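Local coordinates for protein SusD homolog (Bacteroides thetaiotaomicron VPI-5482, PDB 3FDH) that probably binds glycans at the outer membrane of this gut bacterium, as a SusD/RagB-family protein, at residues R351-L365 against A396-Y408. Sequence-based numbering, arbitrary orientation. Where two conformers were deposited one is given.
Sequences RDAEDALKEAVVAGL and AGKYFDDVVKAKY
Tyr408 OH accepts the backbone N-H of Ala353, at the N-cap of helix 354-379, with 2.8 Å between OH and N and a nearly straight approach of 165°. A water ties the same hydroxyl to Arg351 O, while Asp352 OD1 closes an Asx turn onto Glu354 N, so the loop entering the helix is held by its own Asx turn and, from the other helix, by the Tyr408 hydroxyl. Farther along, Lys358 reaches Asp401 in a salt bridge, NZ to OD1 3.2 Å, on the syn side but tilted out of the carboxylate plane; a second water links NZ to Asp401 OD2. Lys405 NZ makes a long 3.9 Å approach to Asp401 OD1.

Beside this salt bridge lies Phe400, a knob seated among Glu354, Leu357, Lys358 and Val361. With CG anti to the backbone N (chi1 173°), its ring reaches across to helix 354-379 and lies beneath the extended Lys358 chain: Lys358 CB sits 3.7 Å from the ring centroid, almost on the normal, in a CH-pi contact. Leu357 CG and Val361 CG2 meet the ring edge. Leu357 CD2 also packs 3.7 Å from Tyr408 CD1 and touches Val404 CG1. At the far end Ala396 CB fits against Val362 CG1 and Leu365 CD1.

The axes of segments 354-365 and 396-408 make 132° between their N-to-C directions, well off antiparallel, consistent with the helical, TPR-related architecture of SusD-like proteins; Phe340 and Thr416 of adjoining helices also cover Leu357. Lys358 thus serves twice, its methylenes roofing an aromatic ring while its ammonium, held by carboxylate and water, probably stays solvated at the margin of the apolar packing.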
loop_
_atom_site.group_PDB
_atom_site.type_symbol
_atom_site.label_atom_id
_atom_site.label_comp_id
_atom_site.label_asym_id
_atom_site.label_seq_id
_atom_site.Cartn_x
_atom_site.Cartn_y
_atom_site.Cartn_z
ATOM N N ARG A 351 -11.147 13.127 20.266
ATOM C CA ARG A 351 -10.749 14.521 20.035
ATOM C C ARG A 351 -11.051 14.961 18.615
ATOM O O ARG A 351 -11.255 14.159 17.733
ATOM C CB ARG A 351 -9.269 14.754 20.313
ATOM C CG ARG A 351 -8.830 14.382 21.706
ATOM C CD ARG A 351 -7.335 14.636 21.887
ATOM N NE ARG A 351 -6.797 13.822 22.971
ATOM C CZ ARG A 351 -5.499 13.663 23.192
ATOM N NH1 ARG A 351 -4.628 14.246 22.388
ATOM N NH2 ARG A 351 -5.068 12.899 24.188
ATOM N N ASP A 352 -11.082 16.269 18.437
ATOM C CA ASP A 352 -11.386 16.879 17.128
ATOM C C ASP A 352 -10.315 16.530 16.116
ATOM O O ASP A 352 -9.135 16.804 16.323
ATOM C CB ASP A 352 -11.491 18.402 17.242
ATOM C CG ASP A 352 -11.884 19.073 15.934
ATOM O OD1 ASP A 352 -12.541 18.459 15.100
ATOM O OD2 ASP A 352 -11.562 20.260 15.756
ATOM N N ALA A 353 -10.757 15.940 15.007
ATOM C CA ALA A 353 -9.854 15.505 13.913
ATOM C C ALA A 353 -10.114 16.276 12.635
ATOM O O ALA A 353 -9.569 15.985 11.594
ATOM C CB ALA A 353 -10.040 14.015 13.656
ATOM N N GLU A 354 -10.941 17.295 12.715
ATOM C CA GLU A 354 -11.347 17.975 11.499
ATOM C C GLU A 354 -10.211 18.539 10.640
ATOM O O GLU A 354 -10.223 18.390 9.403
ATOM C CB GLU A 354 -12.355 19.083 11.804
ATOM C CG GLU A 354 -12.905 19.735 10.554
ATOM C CD GLU A 354 -13.740 20.952 10.845
ATOM O OE1 GLU A 354 -14.647 20.858 11.696
ATOM O OE2 GLU A 354 -13.497 22.002 10.207
ATOM N N ASP A 355 -9.254 19.203 11.270
ATOM C CA ASP A 355 -8.198 19.858 10.503
ATOM C C ASP A 355 -7.330 18.799 9.892
ATOM O O ASP A 355 -6.905 18.896 8.736
ATOM C CB ASP A 355 -7.346 20.821 11.362
ATOM C CG ASP A 355 -8.150 22.001 11.867
ATOM O OD1 ASP A 355 -9.101 22.419 11.175
ATOM O OD2 ASP A 355 -7.820 22.507 12.951
ATOM N N ALA A 356 -7.132 17.749 10.675
ATOM C CA ALA A 356 -6.266 16.657 10.254
ATOM C C ALA A 356 -6.887 15.954 9.055
ATOM O O ALA A 356 -6.218 15.645 8.076
ATOM C CB ALA A 356 -6.023 15.670 11.396
ATOM N N LEU A 357 -8.180 15.702 9.156
ATOM C CA LEU A 357 -8.889 15.009 8.095
ATOM C C LEU A 357 -8.880 15.844 6.836
ATOM O O LEU A 357 -8.743 15.329 5.736
ATOM C CB LEU A 357 -10.340 14.689 8.494
ATOM C CG LEU A 357 -11.143 13.855 7.486
ATOM C CD1 LEU A 357 -10.588 12.414 7.207
ATOM C CD2 LEU A 357 -12.626 13.752 7.975
ATOM N N LYS A 358 -8.983 17.152 6.990
ATOM C CA LYS A 358 -9.031 17.996 5.794
ATOM C C LYS A 358 -7.695 17.929 5.079
ATOM O O LYS A 358 -7.601 17.868 3.850
ATOM C CB LYS A 358 -9.374 19.444 6.111
ATOM C CG LYS A 358 -9.444 20.314 4.864
ATOM C CD LYS A 358 -9.896 21.717 5.171
ATOM C CE LYS A 358 -10.208 22.488 3.892
ATOM N NZ LYS A 358 -10.687 23.900 4.102
ATOM N N GLU A 359 -6.653 17.952 5.872
ATOM C CA GLU A 359 -5.297 17.928 5.333
ATOM C C GLU A 359 -5.083 16.629 4.564
ATOM O O GLU A 359 -4.489 16.605 3.463
ATOM C CB GLU A 359 -4.284 18.057 6.472
ATOM C CG GLU A 359 -2.844 18.147 6.057
ATOM C CD GLU A 359 -2.457 19.499 5.493
ATOM O OE1 GLU A 359 -3.322 20.399 5.478
ATOM O OE2 GLU A 359 -1.305 19.648 5.023
ATOM N N ALA A 360 -5.656 15.556 5.103
ATOM C CA ALA A 360 -5.516 14.222 4.528
ATOM C C ALA A 360 -6.315 14.076 3.223
ATOM O O ALA A 360 -5.825 13.592 2.223
ATOM C CB ALA A 360 -5.966 13.144 5.555
ATOM N N VAL A 361 -7.543 14.554 3.247
ATOM C CA VAL A 361 -8.428 14.514 2.065
ATOM C C VAL A 361 -7.860 15.370 0.934
ATOM O O VAL A 361 -7.819 14.934 -0.222
ATOM C CB VAL A 361 -9.883 15.029 2.388
ATOM C CG1 VAL A 361 -10.715 15.178 1.133
ATOM C CG2 VAL A 361 -10.541 14.118 3.401
ATOM N N VAL A 362 -7.416 16.573 1.256
ATOM C CA VAL A 362 -6.868 17.460 0.233
ATOM C C VAL A 362 -5.599 16.808 -0.349
ATOM O O VAL A 362 -5.477 16.681 -1.554
ATOM C CB VAL A 362 -6.598 18.904 0.765
ATOM C CG1 VAL A 362 -5.824 19.764 -0.249
ATOM C CG2 VAL A 362 -7.928 19.606 1.151
ATOM N N ALA A 363 -4.676 16.373 0.501
ATOM C CA ALA A 363 -3.448 15.736 -0.011
ATOM C C ALA A 363 -3.798 14.535 -0.893
ATOM O O ALA A 363 -3.173 14.285 -1.905
ATOM C CB ALA A 363 -2.514 15.271 1.134
ATOM N N GLY A 364 -4.777 13.754 -0.475
ATOM C CA GLY A 364 -5.150 12.547 -1.246
ATOM C C GLY A 364 -5.668 12.899 -2.627
ATOM O O GLY A 364 -5.399 12.223 -3.609
ATOM N N LEU A 365 -6.438 13.973 -2.670
ATOM C CA LEU A 365 -7.006 14.463 -3.920
ATOM C C LEU A 365 -5.911 14.996 -4.836
ATOM O O LEU A 365 -5.971 14.830 -6.047
ATOM C CB LEU A 365 -8.078 15.548 -3.683
ATOM C CG LEU A 365 -9.483 14.983 -3.448
ATOM C CD1 LEU A 365 -10.453 15.968 -2.745
ATOM C CD2 LEU A 365 -10.080 14.506 -4.791
ATOM N N ALA A 396 -10.294 21.223 -3.844
ATOM C CA ALA A 396 -10.308 20.089 -2.945
ATOM C C ALA A 396 -10.789 20.504 -1.564
ATOM O O ALA A 396 -11.532 19.773 -0.911
ATOM C CB ALA A 396 -8.911 19.399 -2.827
ATOM N N GLY A 397 -10.267 21.636 -1.109
ATOM C CA GLY A 397 -10.620 22.215 0.200
ATOM C C GLY A 397 -12.095 22.543 0.284
ATOM O O GLY A 397 -12.750 22.316 1.311
ATOM N N LYS A 398 -12.622 23.052 -0.820
ATOM C CA LYS A 398 -14.033 23.443 -0.899
ATOM C C LYS A 398 -14.927 22.229 -0.891
ATOM O O LYS A 398 -16.045 22.249 -0.362
ATOM C CB LYS A 398 -14.314 24.262 -2.152
ATOM C CG LYS A 398 -15.802 24.490 -2.379
ATOM C CD LYS A 398 -16.064 25.462 -3.497
ATOM C CE LYS A 398 -17.556 25.489 -3.845
ATOM N NZ LYS A 398 -18.415 25.789 -2.659
ATOM N N TYR A 399 -14.410 21.169 -1.493
ATOM C CA TYR A 399 -15.137 19.908 -1.561
ATOM C C TYR A 399 -15.200 19.350 -0.144
ATOM O O TYR A 399 -16.216 18.814 0.326
ATOM C CB TYR A 399 -14.448 18.903 -2.498
ATOM C CG TYR A 399 -14.915 17.537 -2.203
ATOM C CD1 TYR A 399 -16.182 17.146 -2.568
ATOM C CD2 TYR A 399 -14.105 16.629 -1.530
ATOM C CE1 TYR A 399 -16.626 15.885 -2.276
ATOM C CE2 TYR A 399 -14.552 15.401 -1.234
ATOM C CZ TYR A 399 -15.816 15.034 -1.608
ATOM O OH TYR A 399 -16.282 13.774 -1.321
ATOM N N PHE A 400 -14.086 19.484 0.559
ATOM C CA PHE A 400 -14.075 19.014 1.944
ATOM C C PHE A 400 -15.151 19.746 2.777
ATOM O O PHE A 400 -15.901 19.141 3.536
ATOM C CB PHE A 400 -12.733 19.244 2.633
ATOM C CG PHE A 400 -12.785 18.909 4.102
ATOM C CD1 PHE A 400 -12.543 17.628 4.531
ATOM C CD2 PHE A 400 -13.161 19.874 5.041
ATOM C CE1 PHE A 400 -12.640 17.279 5.868
ATOM C CE2 PHE A 400 -13.243 19.531 6.402
ATOM C CZ PHE A 400 -12.976 18.230 6.803
ATOM N N ASP A 401 -15.160 21.066 2.620
ATOM C CA ASP A 401 -16.056 21.981 3.361
ATOM C C ASP A 401 -17.508 21.738 2.993
ATOM O O ASP A 401 -18.414 21.756 3.825
ATOM C CB ASP A 401 -15.747 23.440 3.024
ATOM C CG ASP A 401 -14.409 23.940 3.587
ATOM O OD1 ASP A 401 -13.808 23.297 4.486
ATOM O OD2 ASP A 401 -13.957 25.004 3.104
ATOM N N ASP A 402 -17.713 21.448 1.723
ATOM C CA ASP A 402 -19.069 21.344 1.179
ATOM C C ASP A 402 -19.701 19.993 1.424
ATOM O O ASP A 402 -20.914 19.894 1.539
ATOM C CB ASP A 402 -19.094 21.639 -0.338
ATOM C CG ASP A 402 -19.060 23.138 -0.672
ATOM O OD1 ASP A 402 -19.105 23.957 0.254
ATOM O OD2 ASP A 402 -18.998 23.491 -1.875
ATOM N N VAL A 403 -18.871 18.966 1.553
ATOM C CA VAL A 403 -19.368 17.605 1.645
ATOM C C VAL A 403 -18.852 16.779 2.834
ATOM O O VAL A 403 -19.631 16.221 3.623
ATOM C CB VAL A 403 -19.020 16.826 0.341
ATOM C CG1 VAL A 403 -19.420 15.339 0.451
ATOM C CG2 VAL A 403 -19.655 17.510 -0.880
ATOM N N VAL A 404 -17.540 16.730 2.971
ATOM C CA VAL A 404 -16.944 15.859 3.980
ATOM C C VAL A 404 -17.119 16.340 5.399
ATOM O O VAL A 404 -17.334 15.546 6.307
ATOM C CB VAL A 404 -15.427 15.557 3.715
ATOM C CG1 VAL A 404 -14.897 14.660 4.791
ATOM C CG2 VAL A 404 -15.195 14.899 2.335
ATOM N N LYS A 405 -17.097 17.652 5.578
ATOM C CA LYS A 405 -17.104 18.213 6.935
ATOM C C LYS A 405 -18.348 17.750 7.719
ATOM O O LYS A 405 -18.262 17.302 8.865
ATOM C CB LYS A 405 -16.990 19.753 6.874
ATOM C CG LYS A 405 -16.850 20.421 8.229
ATOM C CD LYS A 405 -17.035 21.934 8.169
ATOM C CE LYS A 405 -15.852 22.664 7.541
ATOM N NZ LYS A 405 -16.035 24.164 7.575
ATOM N N ALA A 406 -19.501 17.850 7.084
ATOM C CA ALA A 406 -20.753 17.473 7.740
ATOM C C ALA A 406 -20.795 15.971 8.054
ATOM O O ALA A 406 -21.267 15.574 9.109
ATOM C CB ALA A 406 -21.976 17.905 6.911
ATOM N N LYS A 407 -20.257 15.154 7.158
ATOM C CA LYS A 407 -20.264 13.699 7.333
ATOM C C LYS A 407 -19.331 13.328 8.461
ATOM O O LYS A 407 -19.602 12.414 9.252
ATOM C CB LYS A 407 -19.891 12.979 6.032
ATOM C CG LYS A 407 -20.971 13.103 4.974
ATOM C CD LYS A 407 -20.549 12.453 3.704
ATOM C CE LYS A 407 -21.519 12.683 2.526
ATOM N NZ LYS A 407 -22.873 12.069 2.675
ATOM N N TYR A 408 -18.252 14.083 8.557
ATOM C CA TYR A 408 -17.254 13.861 9.608
ATOM C C TYR A 408 -17.892 14.189 10.976
ATOM O O TYR A 408 -17.748 13.443 11.937
ATOM C CB TYR A 408 -15.984 14.720 9.410
ATOM C CG TYR A 408 -15.244 14.850 10.717
ATOM C CD1 TYR A 408 -14.487 13.782 11.218
ATOM C CD2 TYR A 408 -15.357 16.010 11.493
ATOM C CE1 TYR A 408 -13.864 13.869 12.456
ATOM C CE2 TYR A 408 -14.730 16.109 12.710
ATOM C CZ TYR A 408 -13.994 15.037 13.200
ATOM O OH TYR A 408 -13.394 15.156 14.430
HETATM O O HOH W 1 -13.379 13.060 16.548
HETATM O O HOH W 2 -11.575 25.321 1.789
#